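Local coordinates for protein putative decarboxylase involved in desferrioxamine biosynthesis (Erwinia amylovora, PDB 5O5C) that probably decarboxylates lysine with the help of pyridoxal 5'-phosphate, as a step in making the siderophore desferrioxamine E, at residues Pro113-Ser118 and Trp389-Val394; Ser154-Pro159 and Ala316-Ala321; Tyr242-Asp247 and Ser277-Gly282; Leu306-His311 and Ala403-Leu408; His415-Ala420 and Asp493-Ile498. One frame throughout, in Å; residues are numbered along the deposited sequence.

Contact 1. Residues Pro113-Ser118 and Trp389-Val394; sequences PVVLPS and WLTLRV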
# COMPACT_ATOMS: atom_id res chain seq x y z
N PRO B 113 -12.29 1.21 15.60
CA PRO B 113 -11.28 1.68 16.56
C PRO B 113 -10.05 0.79 16.55
O PRO B 113 -10.11 -0.43 16.24
CB PRO B 113 -11.97 1.60 17.93
CG PRO B 113 -13.34 1.07 17.69
CD PRO B 113 -13.47 0.65 16.24
N VAL B 114 -8.96 1.38 16.96
CA VAL B 114 -7.70 0.69 16.92
C VAL B 114 -7.37 0.30 18.36
O VAL B 114 -7.90 0.94 19.28
CB VAL B 114 -6.60 1.55 16.27
CG1 VAL B 114 -6.61 3.01 16.78
CG2 VAL B 114 -5.26 0.93 16.54
N VAL B 115 -6.58 -0.78 18.50
CA VAL B 115 -5.98 -1.22 19.77
C VAL B 115 -4.52 -0.81 19.95
O VAL B 115 -3.73 -0.72 18.96
CB VAL B 115 -6.11 -2.78 20.00
CG1 VAL B 115 -7.56 -3.21 19.96
CG2 VAL B 115 -5.31 -3.60 19.00
N LEU B 116 -4.18 -0.63 21.24
CA LEU B 116 -2.86 -0.15 21.71
C LEU B 116 -1.65 -0.88 21.13
O LEU B 116 -0.71 -0.20 20.69
CB LEU B 116 -2.79 -0.11 23.23
CG LEU B 116 -3.61 1.01 23.90
CD1 LEU B 116 -3.73 0.75 25.40
CD2 LEU B 116 -3.11 2.42 23.55
N PRO B 117 -1.67 -2.24 21.07
CA PRO B 117 -0.52 -2.88 20.45
C PRO B 117 -0.29 -2.59 18.97
O PRO B 117 0.81 -2.84 18.47
CB PRO B 117 -0.77 -4.37 20.67
CG PRO B 117 -1.71 -4.43 21.81
CD PRO B 117 -2.59 -3.24 21.64
N SER B 118 -1.30 -2.04 18.29
CA SER B 118 -1.15 -1.58 16.93
C SER B 118 -0.34 -0.29 16.87
O SER B 118 0.56 -0.15 15.98
CB SER B 118 -2.51 -1.35 16.33
OG SER B 118 -2.50 -1.53 14.95
N TRP B 389 1.35 -8.91 14.91
CA TRP B 389 2.27 -9.66 15.72
C TRP B 389 2.29 -9.19 17.16
O TRP B 389 2.19 -10.03 18.13
CB TRP B 389 3.67 -9.65 15.13
CG TRP B 389 4.39 -10.85 15.52
CD1 TRP B 389 4.32 -12.11 14.93
CD2 TRP B 389 5.26 -10.98 16.62
NE1 TRP B 389 5.10 -13.00 15.62
CE2 TRP B 389 5.68 -12.34 16.66
CE3 TRP B 389 5.70 -10.09 17.60
CZ2 TRP B 389 6.58 -12.80 17.60
CZ3 TRP B 389 6.55 -10.53 18.52
CH2 TRP B 389 7.00 -11.90 18.53
N LEU B 390 2.42 -7.88 17.33
CA LEU B 390 2.38 -7.34 18.68
C LEU B 390 0.98 -7.40 19.31
O LEU B 390 0.88 -7.52 20.52
CB LEU B 390 2.97 -5.94 18.80
CG LEU B 390 4.48 -5.85 18.53
CD1 LEU B 390 4.87 -4.39 18.34
CD2 LEU B 390 5.40 -6.46 19.57
N THR B 391 -0.09 -7.35 18.52
CA THR B 391 -1.41 -7.50 19.09
C THR B 391 -1.57 -8.88 19.73
O THR B 391 -1.99 -8.98 20.89
CB THR B 391 -2.52 -7.20 18.07
OG1 THR B 391 -2.46 -5.81 17.67
CG2 THR B 391 -3.86 -7.50 18.65
N LEU B 392 -1.24 -9.92 18.99
CA LEU B 392 -1.37 -11.28 19.51
C LEU B 392 -0.46 -11.54 20.72
O LEU B 392 -0.87 -12.12 21.75
CB LEU B 392 -1.10 -12.25 18.39
CG LEU B 392 -2.13 -12.12 17.26
CD1 LEU B 392 -1.62 -12.54 15.92
CD2 LEU B 392 -3.37 -12.86 17.66
N ARG B 393 0.78 -11.03 20.62
CA ARG B 393 1.73 -11.19 21.67
C ARG B 393 1.26 -10.51 22.98
O ARG B 393 1.31 -11.15 24.05
CB ARG B 393 3.10 -10.69 21.23
CG ARG B 393 4.21 -10.94 22.27
CD ARG B 393 4.45 -12.43 22.56
NE ARG B 393 4.49 -13.19 21.30
CZ ARG B 393 4.03 -14.43 21.13
NH1 ARG B 393 3.51 -15.14 22.13
NH2 ARG B 393 4.09 -14.97 19.91
N VAL B 394 0.75 -9.28 22.89
CA VAL B 394 0.41 -8.48 24.07
C VAL B 394 -0.99 -8.88 24.51
O VAL B 394 -1.17 -9.32 25.61
CB VAL B 394 0.45 -6.96 23.82
CG1 VAL B 394 -0.09 -6.18 25.01
CG2 VAL B 394 1.85 -6.50 23.50
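Pro117, in the first turn of helix 116-128, lies against the last turns of helix 385-394 in this fold type I PLP-dependent decarboxylase, close to the subunit interface. Its ring does most of the touching. CB rests on the backbone of the other helix, 3.6 Å from Leu390 O and 3.6 Å from Thr391 CA, while CG reaches further along to Val394, 3.9 Å from its CB. Val394 holds CG1 anti to its backbone N (chi1 172°), and this branch also borders Pro117 CG, at 4.0 Å. Leu390 CB borders the backbone of the same proline, 3.8 Å from Pro117 O. Two residues before Pro117, Val115 sends its CG2 methyl to the side chain of Thr391, 3.8 Å from OG1, the two side chains crossing at about a right angle.

No hydrogen bond joins the two segments; Thr391 OG1 and Ser118 OG find their partners outside them. Thr391 OG1 is bonded to Lys387 O one helical turn earlier and to Gln334 NE2. The same Gln334, through OE1, holds Ser118 OG, which also takes the backbone N of Thr335; one amide thus bridges both helices. From the second subunit, Gln40 bonds to Leu116 O and Glu89 makes a salt bridge with Arg393, so both segments also face the dimer partner. At the start of helix 116-128, Ser118 N bonds to Val115 O at 2.8 Å.

Contact 2. Residues Ser154-Pro159 and Ala316-Ala321; sequences SRIGLP and AGIEKA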
# COMPACT_ATOMS: atom_id res chain seq x y z
N SER B 154 -3.80 -21.07 9.67
CA SER B 154 -4.31 -22.01 10.66
C SER B 154 -5.75 -21.77 11.07
O SER B 154 -6.49 -22.72 11.34
CB SER B 154 -3.43 -21.99 11.90
OG SER B 154 -3.82 -23.00 12.79
N ARG B 155 -6.16 -20.51 11.09
CA ARG B 155 -7.50 -20.16 11.51
C ARG B 155 -8.47 -20.30 10.38
O ARG B 155 -9.64 -20.62 10.62
CB ARG B 155 -7.51 -18.75 12.02
CG ARG B 155 -6.60 -18.56 13.21
CD ARG B 155 -7.44 -18.71 14.39
NE ARG B 155 -6.74 -18.63 15.66
CZ ARG B 155 -7.35 -18.28 16.78
NH1 ARG B 155 -8.63 -17.93 16.78
NH2 ARG B 155 -6.69 -18.33 17.92
N ILE B 156 -8.01 -20.05 9.15
CA ILE B 156 -8.87 -20.25 7.97
C ILE B 156 -9.12 -21.74 7.75
O ILE B 156 -10.21 -22.13 7.30
CB ILE B 156 -8.24 -19.67 6.71
CG1 ILE B 156 -8.30 -18.15 6.72
CG2 ILE B 156 -8.90 -20.17 5.43
CD1 ILE B 156 -7.24 -17.52 5.82
N GLY B 157 -8.08 -22.54 8.03
CA GLY B 157 -8.13 -23.98 7.82
C GLY B 157 -7.65 -24.44 6.45
O GLY B 157 -7.90 -25.57 6.05
N LEU B 158 -6.97 -23.57 5.72
CA LEU B 158 -6.38 -23.99 4.44
C LEU B 158 -5.35 -25.14 4.61
O LEU B 158 -4.68 -25.25 5.63
CB LEU B 158 -5.77 -22.78 3.72
CG LEU B 158 -6.83 -21.75 3.26
CD1 LEU B 158 -6.23 -20.52 2.61
CD2 LEU B 158 -7.91 -22.33 2.36
N PRO B 159 -5.22 -26.01 3.60
CA PRO B 159 -4.36 -27.19 3.80
C PRO B 159 -2.86 -26.86 3.81
O PRO B 159 -2.44 -25.68 3.60
CB PRO B 159 -4.72 -28.08 2.61
CG PRO B 159 -5.06 -27.12 1.52
CD PRO B 159 -5.59 -25.86 2.18
N ALA B 316 -17.62 -21.46 8.10
CA ALA B 316 -17.36 -22.83 7.54
C ALA B 316 -17.64 -22.93 6.03
O ALA B 316 -18.66 -22.46 5.51
CB ALA B 316 -18.11 -23.90 8.33
N GLY B 317 -16.69 -23.52 5.32
CA GLY B 317 -16.66 -23.50 3.88
C GLY B 317 -15.56 -22.57 3.33
O GLY B 317 -15.20 -22.68 2.17
N ILE B 318 -15.03 -21.67 4.17
CA ILE B 318 -13.87 -20.83 3.84
C ILE B 318 -12.61 -21.69 3.66
O ILE B 318 -11.74 -21.37 2.85
CB ILE B 318 -13.63 -19.76 4.94
CG1 ILE B 318 -12.70 -18.68 4.44
CG2 ILE B 318 -13.10 -20.40 6.26
CD1 ILE B 318 -12.76 -17.41 5.25
N GLU B 319 -12.55 -22.82 4.37
CA GLU B 319 -11.39 -23.72 4.27
C GLU B 319 -11.27 -24.38 2.91
O GLU B 319 -10.24 -24.99 2.63
CB GLU B 319 -11.35 -24.81 5.38
CG GLU B 319 -12.34 -25.95 5.19
CD GLU B 319 -13.76 -25.53 5.47
OE1 GLU B 319 -13.96 -24.45 6.10
OE2 GLU B 319 -14.69 -26.20 5.06
N LYS B 320 -12.31 -24.29 2.10
CA LYS B 320 -12.35 -24.86 0.77
C LYS B 320 -11.81 -23.90 -0.33
O LYS B 320 -11.42 -24.33 -1.38
CB LYS B 320 -13.77 -25.35 0.47
CG LYS B 320 -14.31 -26.42 1.44
CD LYS B 320 -15.77 -26.77 1.08
CE LYS B 320 -16.26 -28.01 1.80
NZ LYS B 320 -17.75 -28.01 1.87
N ALA B 321 -11.73 -22.62 -0.05
CA ALA B 321 -11.33 -21.59 -1.03
C ALA B 321 -10.00 -21.89 -1.78
O ALA B 321 -9.14 -22.55 -1.27
CB ALA B 321 -11.24 -20.25 -0.32
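Glu319 and Ile156 bury the most surface where the C-terminal end of helix 140-156 meets the short 3-10 turn 318-320, which leads into strand 323-327 of the mixed sheet in the large, PLP-binding domain of this fold type I enzyme. Glu319 touches with its CB, which sits 3.5 Å from Ile156 O and 3.6 Å from Gly157 O. Beyond CB the chain turns away: CG lies between the backbone N and the carbonyl carbon (chi1 75°), a second bend follows at chi2, and the carboxylate curls back over its own turn.

Ile156 meets Ile318 in two ways. Its CG2 packs on Ile318 CG1 at 4.2 Å, and Ile318 CG2 lies 3.5 Å from Ile156 O. Ile318 in turn is backed by Leu281 of helix 281-290 and Val297 of strand 294-299. Leu158 then runs its CD2 methyl over the backbone of the turn, 3.5 Å from Glu319 O and 3.8 Å from Ala321 O. Gly157, the first residue past the helix, has positive phi (91°), and with no side chain it lets the backbone pass close to Glu319 CB. Folded back, Glu319 OE1 accepts Gly317 N at 3.0 Å on its syn side, 22° out of the carboxylate plane.

Contact 3. Residues Tyr242-Asp247 and Ser277-Gly282; sequences YRMDVD and SIDPLG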
# COMPACT_ATOMS: atom_id res chain seq x y z
N TYR B 242 -29.98 -11.50 1.57
CA TYR B 242 -28.91 -10.79 0.90
C TYR B 242 -27.59 -11.57 0.70
O TYR B 242 -26.52 -10.96 0.50
CB TYR B 242 -28.68 -9.46 1.62
CG TYR B 242 -29.92 -8.59 1.59
CD1 TYR B 242 -30.23 -7.84 0.44
CD2 TYR B 242 -30.81 -8.58 2.65
CE1 TYR B 242 -31.37 -7.07 0.37
CE2 TYR B 242 -31.97 -7.80 2.59
CZ TYR B 242 -32.25 -7.05 1.45
OH TYR B 242 -33.36 -6.25 1.42
N ARG B 243 -27.69 -12.89 0.78
CA ARG B 243 -26.66 -13.85 0.41
C ARG B 243 -26.83 -14.24 -1.02
O ARG B 243 -27.97 -14.39 -1.49
CB ARG B 243 -26.78 -15.14 1.21
CG ARG B 243 -26.75 -14.95 2.70
CD ARG B 243 -26.93 -16.28 3.42
NE ARG B 243 -26.97 -16.07 4.85
CZ ARG B 243 -27.45 -16.93 5.76
NH1 ARG B 243 -27.96 -18.11 5.41
NH2 ARG B 243 -27.44 -16.58 7.03
N MET B 244 -25.70 -14.42 -1.72
CA MET B 244 -25.72 -14.91 -3.06
C MET B 244 -26.53 -16.22 -3.22
O MET B 244 -26.34 -17.18 -2.50
CB MET B 244 -24.30 -15.14 -3.58
CG MET B 244 -24.25 -15.72 -4.98
SD MET B 244 -22.60 -16.21 -5.43
CE MET B 244 -22.89 -16.85 -7.02
N ASP B 245 -27.41 -16.24 -4.20
CA ASP B 245 -28.28 -17.40 -4.43
C ASP B 245 -27.63 -18.42 -5.35
O ASP B 245 -27.44 -18.16 -6.52
CB ASP B 245 -29.57 -16.91 -5.04
CG ASP B 245 -30.59 -18.02 -5.23
OD1 ASP B 245 -30.23 -19.22 -5.28
OD2 ASP B 245 -31.75 -17.65 -5.36
N VAL B 246 -27.35 -19.60 -4.84
CA VAL B 246 -26.58 -20.60 -5.57
C VAL B 246 -27.33 -21.20 -6.75
O VAL B 246 -26.72 -21.56 -7.73
CB VAL B 246 -26.04 -21.73 -4.68
CG1 VAL B 246 -25.32 -21.16 -3.48
CG2 VAL B 246 -27.16 -22.67 -4.20
N ASP B 247 -28.67 -21.31 -6.62
CA ASP B 247 -29.57 -21.62 -7.77
C ASP B 247 -29.36 -20.61 -8.89
O ASP B 247 -29.28 -21.01 -10.08
CB ASP B 247 -31.07 -21.61 -7.37
CG ASP B 247 -31.44 -22.72 -6.38
OD1 ASP B 247 -30.71 -23.73 -6.24
OD2 ASP B 247 -32.50 -22.58 -5.73
N SER B 277 -23.52 -9.77 4.95
CA SER B 277 -24.13 -11.04 4.64
C SER B 277 -22.99 -11.96 4.18
O SER B 277 -22.00 -11.51 3.63
CB SER B 277 -25.26 -10.82 3.62
OG SER B 277 -24.84 -10.20 2.37
N ILE B 278 -23.16 -13.25 4.42
CA ILE B 278 -22.15 -14.26 4.18
C ILE B 278 -22.74 -15.13 3.09
O ILE B 278 -23.78 -15.75 3.35
CB ILE B 278 -21.86 -15.07 5.47
CG1 ILE B 278 -21.07 -14.21 6.48
CG2 ILE B 278 -21.08 -16.34 5.17
CD1 ILE B 278 -21.23 -14.58 7.94
N ASP B 279 -22.13 -15.12 1.91
CA ASP B 279 -22.51 -16.03 0.82
C ASP B 279 -22.32 -17.52 1.31
O ASP B 279 -21.60 -17.79 2.28
CB ASP B 279 -21.72 -15.74 -0.48
CG ASP B 279 -22.01 -14.33 -1.10
OD1 ASP B 279 -23.02 -13.68 -0.79
OD2 ASP B 279 -21.17 -13.86 -1.92
N PRO B 280 -23.04 -18.48 0.70
CA PRO B 280 -23.00 -19.93 1.14
C PRO B 280 -21.75 -20.57 0.62
O PRO B 280 -21.66 -20.91 -0.58
CB PRO B 280 -24.25 -20.56 0.48
CG PRO B 280 -24.77 -19.56 -0.43
CD PRO B 280 -24.15 -18.21 -0.25
N LEU B 281 -20.75 -20.71 1.48
CA LEU B 281 -19.42 -21.05 1.00
C LEU B 281 -19.35 -22.46 0.48
O LEU B 281 -18.83 -22.70 -0.64
CB LEU B 281 -18.39 -20.79 2.11
CG LEU B 281 -18.30 -19.30 2.51
CD1 LEU B 281 -17.23 -19.11 3.59
CD2 LEU B 281 -17.98 -18.42 1.31
N GLY B 282 -19.88 -23.39 1.28
CA GLY B 282 -19.97 -24.79 0.91
C GLY B 282 -20.60 -25.05 -0.44
O GLY B 282 -20.02 -25.69 -1.28
O HOH W 1 -24.21 -11.31 -1.13
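Ser277 with Tyr242 and Asp279 with Met244 make the two hydrogen bonds between these segments, whose touching parts run side by side in nearly the same direction, 13° apart. Ser277 OG donates to Tyr242 O at 2.6 Å, approaching from above the carbonyl plane; chi1 of 58° puts the hydroxyl between its own backbone N and carbonyl carbon. Asp279 OD1 accepts Met244 N at 2.9 Å in a nearly straight bond (169°), yet also from well above the carboxylate plane. A water donates to both Tyr242 O and Asp279 OD1, so each of these oxygens is gripped twice. The other carboxylate oxygen of Asp279, OD2, is held by the backbone N of Thr269.

The apolar contact is Val246 CG1 on Pro280 CG at 3.5 Å, tighter than usual. Elsewhere carbons meet carbonyl oxygens: Pro280 CD lies 3.3 Å from Met244 O, and the extended chain of Arg243 runs past the Ile278 carbonyl, its CG 3.1 Å from Ile278 O.

Charge enters at the end of Arg243, whose NH2 forms a salt bridge with Glu431; the second oxygen of that carboxylate accepts Ile278 N.

Asp245 and Pro280 are the N-cap residues of helices 246-258 and 281-290. These helices connect parallel strands, 233-236 to 262-269 and 262-269 to 294-299, the beta-alpha-beta pattern of the large domain in fold type I enzymes.

Contact 4. Residues Leu306-His311 and Ala403-Leu408; sequences LVSESH and AFDDIL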
# COMPACT_ATOMS: atom_id res chain seq x y z
N LEU B 306 -12.81 -15.32 12.42
CA LEU B 306 -11.71 -16.25 12.61
C LEU B 306 -11.19 -16.28 14.02
O LEU B 306 -10.51 -17.25 14.41
CB LEU B 306 -10.53 -15.94 11.67
CG LEU B 306 -10.77 -16.05 10.18
CD1 LEU B 306 -9.50 -15.62 9.46
CD2 LEU B 306 -11.18 -17.46 9.76
N VAL B 307 -11.50 -15.23 14.79
CA VAL B 307 -11.15 -15.16 16.22
C VAL B 307 -12.32 -15.28 17.21
O VAL B 307 -12.09 -15.13 18.41
CB VAL B 307 -10.33 -13.89 16.57
CG1 VAL B 307 -8.94 -13.99 15.99
CG2 VAL B 307 -11.00 -12.61 16.11
N SER B 308 -13.52 -15.61 16.75
CA SER B 308 -14.68 -15.72 17.64
C SER B 308 -14.85 -17.16 18.13
O SER B 308 -14.92 -18.10 17.32
CB SER B 308 -15.95 -15.24 16.93
OG SER B 308 -17.09 -15.32 17.76
N GLU B 309 -14.82 -17.30 19.46
CA GLU B 309 -15.08 -18.57 20.17
C GLU B 309 -16.27 -19.35 19.63
O GLU B 309 -16.17 -20.55 19.44
CB GLU B 309 -15.31 -18.30 21.68
CG GLU B 309 -16.48 -17.34 22.03
CD GLU B 309 -16.90 -17.38 23.50
OE1 GLU B 309 -16.02 -17.34 24.39
OE2 GLU B 309 -18.12 -17.43 23.77
N SER B 310 -17.39 -18.65 19.36
CA SER B 310 -18.66 -19.29 19.03
C SER B 310 -19.10 -19.10 17.58
O SER B 310 -19.77 -19.97 17.03
CB SER B 310 -19.77 -18.80 19.96
OG SER B 310 -19.90 -17.39 19.93
N HIS B 311 -18.75 -17.96 16.98
CA HIS B 311 -19.23 -17.58 15.68
C HIS B 311 -18.39 -18.11 14.54
O HIS B 311 -18.86 -18.15 13.40
CB HIS B 311 -19.40 -16.05 15.59
CG HIS B 311 -20.40 -15.49 16.54
ND1 HIS B 311 -21.75 -15.75 16.45
CD2 HIS B 311 -20.25 -14.67 17.61
CE1 HIS B 311 -22.38 -15.13 17.42
NE2 HIS B 311 -21.50 -14.47 18.15
N ALA B 403 -13.98 -8.77 21.85
CA ALA B 403 -14.40 -7.53 21.21
C ALA B 403 -15.36 -7.79 20.06
O ALA B 403 -16.42 -7.20 20.02
CB ALA B 403 -13.21 -6.77 20.69
N PHE B 404 -14.99 -8.68 19.15
CA PHE B 404 -15.78 -8.86 17.93
C PHE B 404 -17.17 -9.43 18.29
O PHE B 404 -18.20 -8.92 17.81
CB PHE B 404 -15.10 -9.77 16.92
CG PHE B 404 -15.48 -9.46 15.53
CD1 PHE B 404 -14.95 -8.34 14.90
CD2 PHE B 404 -16.36 -10.26 14.83
CE1 PHE B 404 -15.30 -8.01 13.63
CE2 PHE B 404 -16.72 -9.94 13.53
CZ PHE B 404 -16.18 -8.82 12.93
N ASP B 405 -17.18 -10.43 19.17
CA ASP B 405 -18.44 -10.90 19.79
C ASP B 405 -19.31 -9.87 20.41
O ASP B 405 -20.50 -9.83 20.12
CB ASP B 405 -18.16 -11.96 20.82
CG ASP B 405 -17.65 -13.24 20.19
OD1 ASP B 405 -17.80 -13.39 18.97
OD2 ASP B 405 -17.09 -14.04 20.95
N ASP B 406 -18.76 -9.03 21.26
CA ASP B 406 -19.53 -7.88 21.77
C ASP B 406 -20.14 -6.99 20.70
O ASP B 406 -21.32 -6.61 20.83
CB ASP B 406 -18.73 -7.08 22.80
CG ASP B 406 -18.53 -7.86 24.05
OD1 ASP B 406 -19.04 -8.96 24.11
OD2 ASP B 406 -17.86 -7.43 24.98
N ILE B 407 -19.39 -6.70 19.64
CA ILE B 407 -19.96 -5.93 18.51
C ILE B 407 -21.08 -6.71 17.78
O ILE B 407 -22.13 -6.14 17.48
CB ILE B 407 -18.89 -5.25 17.60
CG1 ILE B 407 -17.77 -6.16 17.19
CG2 ILE B 407 -18.21 -4.05 18.31
CD1 ILE B 407 -16.98 -5.73 15.97
N LEU B 408 -20.89 -8.01 17.54
CA LEU B 408 -22.02 -8.84 17.04
C LEU B 408 -23.29 -8.79 17.94
O LEU B 408 -24.39 -8.64 17.46
CB LEU B 408 -21.58 -10.29 16.84
CG LEU B 408 -20.43 -10.39 15.82
CD1 LEU B 408 -19.84 -11.76 15.81
CD2 LEU B 408 -20.91 -10.05 14.43
O HOH W 2 -22.00 -12.14 19.99
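Asp405 reaches from helix 397-420 to the loop 306-311, where its carboxylate meets Ser308, Glu309 and His311. From CB, the chain sets CG anti to the carbonyl carbon (chi1 -68°), which turns the carboxylate toward the loop. CG lies in the plane of the His311 ring at its edge, with the carboxylate turned 70° from that ring. OD1 accepts Ser308 OG, modelled at 2.4 Å, so short that its exact length is doubtful, and also approaches His311 CD2 at 3.1 Å. OD2 faces the Glu309 side chain, 3.5 Å from CG; the two acids stay 4.5 Å apart between Glu309 OE2 and Asp405 OD2, a proximity that may raise the proton affinity of either.

Ser308 OG has a second role in an ST motif, accepting His311 N at 3.2 Å and so closing the turn of the loop. A water bridges His311 NE2 and Asp405 O, and Leu408 CD1 packs 3.4 Å from His311 CD2.

The loop belongs to the connection from strand 294-299 to strand 323-327. Within it Val307 packs on Trp151 and Arg155 of helix 140-156 and on Leu400 of helix 397-420, while Asp406, on the same helix, bonds to His25 of the second subunit.

Contact 5. Residues His415-Ala420 and Asp493-Ile498; sequences HQLLNA and DIEDVI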
# COMPACT_ATOMS: atom_id res chain seq x y z
N HIS B 415 -30.61 -3.93 15.85
CA HIS B 415 -31.66 -4.47 15.00
C HIS B 415 -32.99 -4.52 15.74
O HIS B 415 -34.02 -4.14 15.18
CB HIS B 415 -31.33 -5.87 14.52
CG HIS B 415 -32.42 -6.48 13.71
ND1 HIS B 415 -33.15 -7.57 14.15
CD2 HIS B 415 -32.96 -6.12 12.53
CE1 HIS B 415 -34.08 -7.86 13.25
NE2 HIS B 415 -33.98 -6.99 12.26
N GLN B 416 -32.95 -4.98 17.00
CA GLN B 416 -34.13 -4.95 17.85
C GLN B 416 -34.67 -3.54 17.97
O GLN B 416 -35.85 -3.34 17.70
CB GLN B 416 -33.88 -5.59 19.22
CG GLN B 416 -33.73 -7.09 19.13
CD GLN B 416 -33.52 -7.75 20.49
OE1 GLN B 416 -32.83 -7.22 21.37
NE2 GLN B 416 -34.12 -8.93 20.67
N LEU B 417 -33.83 -2.57 18.31
CA LEU B 417 -34.30 -1.17 18.51
C LEU B 417 -34.82 -0.47 17.26
O LEU B 417 -35.70 0.39 17.36
CB LEU B 417 -33.19 -0.29 19.03
CG LEU B 417 -32.52 -0.57 20.34
CD1 LEU B 417 -31.25 0.26 20.43
CD2 LEU B 417 -33.49 -0.29 21.48
N LEU B 418 -34.21 -0.78 16.12
CA LEU B 418 -34.61 -0.26 14.83
C LEU B 418 -35.98 -0.82 14.41
O LEU B 418 -36.85 -0.05 13.96
CB LEU B 418 -33.57 -0.55 13.73
CG LEU B 418 -32.21 0.18 13.87
CD1 LEU B 418 -31.24 -0.34 12.86
CD2 LEU B 418 -32.30 1.67 13.74
N ASN B 419 -36.15 -2.14 14.56
CA ASN B 419 -37.36 -2.84 14.15
C ASN B 419 -38.53 -2.40 15.02
O ASN B 419 -39.56 -2.01 14.52
CB ASN B 419 -37.16 -4.36 14.23
CG ASN B 419 -38.23 -5.14 13.48
OD1 ASN B 419 -38.64 -4.76 12.37
ND2 ASN B 419 -38.68 -6.23 14.08
N ALA B 420 -38.34 -2.43 16.33
CA ALA B 420 -39.25 -1.82 17.29
C ALA B 420 -39.84 -0.46 16.84
O ALA B 420 -41.02 -0.19 17.06
CB ALA B 420 -38.53 -1.68 18.63
N ASP B 493 -26.18 4.65 23.34
CA ASP B 493 -25.58 5.31 22.17
C ASP B 493 -26.36 5.08 20.86
O ASP B 493 -26.60 6.02 20.12
CB ASP B 493 -24.12 4.87 22.04
CG ASP B 493 -23.26 5.41 23.14
OD1 ASP B 493 -23.37 6.63 23.35
OD2 ASP B 493 -22.48 4.65 23.76
N ILE B 494 -26.79 3.86 20.63
CA ILE B 494 -27.57 3.53 19.44
C ILE B 494 -28.90 4.23 19.56
O ILE B 494 -29.35 4.86 18.60
CB ILE B 494 -27.84 2.03 19.33
CG1 ILE B 494 -26.57 1.24 19.42
CG2 ILE B 494 -28.63 1.68 18.05
CD1 ILE B 494 -26.80 -0.05 20.14
N GLU B 495 -29.52 4.17 20.74
CA GLU B 495 -30.80 4.89 20.97
C GLU B 495 -30.67 6.35 20.59
O GLU B 495 -31.51 6.89 19.92
CB GLU B 495 -31.29 4.81 22.41
CG GLU B 495 -31.71 3.46 22.93
CD GLU B 495 -32.02 3.51 24.42
OE1 GLU B 495 -32.81 4.38 24.83
OE2 GLU B 495 -31.45 2.71 25.20
N ASP B 496 -29.59 6.99 21.04
CA ASP B 496 -29.36 8.40 20.70
C ASP B 496 -29.40 8.66 19.19
O ASP B 496 -30.08 9.61 18.73
CB ASP B 496 -28.00 8.87 21.30
CG ASP B 496 -28.07 9.11 22.80
OD1 ASP B 496 -29.16 9.06 23.39
OD2 ASP B 496 -27.03 9.38 23.42
N VAL B 497 -28.71 7.79 18.43
CA VAL B 497 -28.44 8.03 17.00
C VAL B 497 -29.75 7.78 16.24
O VAL B 497 -30.17 8.58 15.39
CB VAL B 497 -27.26 7.19 16.45
CG1 VAL B 497 -26.95 7.52 15.00
CG2 VAL B 497 -25.99 7.42 17.25
N ILE B 498 -30.43 6.71 16.61
CA ILE B 498 -31.78 6.48 16.12
C ILE B 498 -32.66 7.71 16.30
O ILE B 498 -33.38 8.04 15.39
CB ILE B 498 -32.45 5.28 16.77
CG1 ILE B 498 -31.69 4.02 16.38
CG2 ILE B 498 -33.91 5.20 16.32
CD1 ILE B 498 -32.15 2.78 17.10
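Leu417 and Ile494 meet with their side chains at about a right angle, CD1 of Leu417 lying 3.8 Å from CG2 of Ile494. The branches are set for this: Ile494 holds CG2 anti to its backbone N, and Leu417 swings CG anti to its carbonyl carbon (chi1 -61°), which brings CD1 to Ile494. The same CD1 also comes to 4.1 Å from Glu495 CG.

One turn further on, Ile498 touches both leucines with its CD1, 3.8 Å from Leu417 CB and 3.5 Å from Leu418 CD2. Leu418 and Ile498 lie at a slant to one another, and Leu418 CD2 also comes within 3.6 Å of Ile498 CG1.

These residues join helix 397-420 to the C-terminal helix 491-510, which run in similar directions at 33°, their axes 10.4 Å apart at the segments. No hydrogen bond crosses between the segments; the interface is aliphatic. Beside it lies the four-stranded antiparallel sheet of the C-terminal part of the chain, and Leu418 packs on Ile424, Val426, Gln435 and Phe437 of its strands. Ile494 also meets Leu410 and Ala414, earlier on helix 397-420, whereas Asp493 and Asp496 both form salt bridges with Lys105.

How the contacts relate
Contacts 1 and 5 are buried and apolar across their segments, while contacts 2, 3 and 4 are partly buried. Contacts 3 and 4 use carboxylates, hydroxyls and bridging waters; contact 2 relies on methyl and methylene groups against carbonyl oxygens. Helix 397-420 serves both contact 4 and contact 5, whose centres lie about 21 Å apart, and it follows directly on the helix of contact 1. Contact 2 touches contacts 3 and 4: Leu281 of contact 3 lies against the 316-318 backbone, and Arg155 probably hydrogen-bonds to Leu306 of contact 4. Contacts 1, 2 and 4 also reach the second subunit, whereas contacts 3 and 5 stay within one chain.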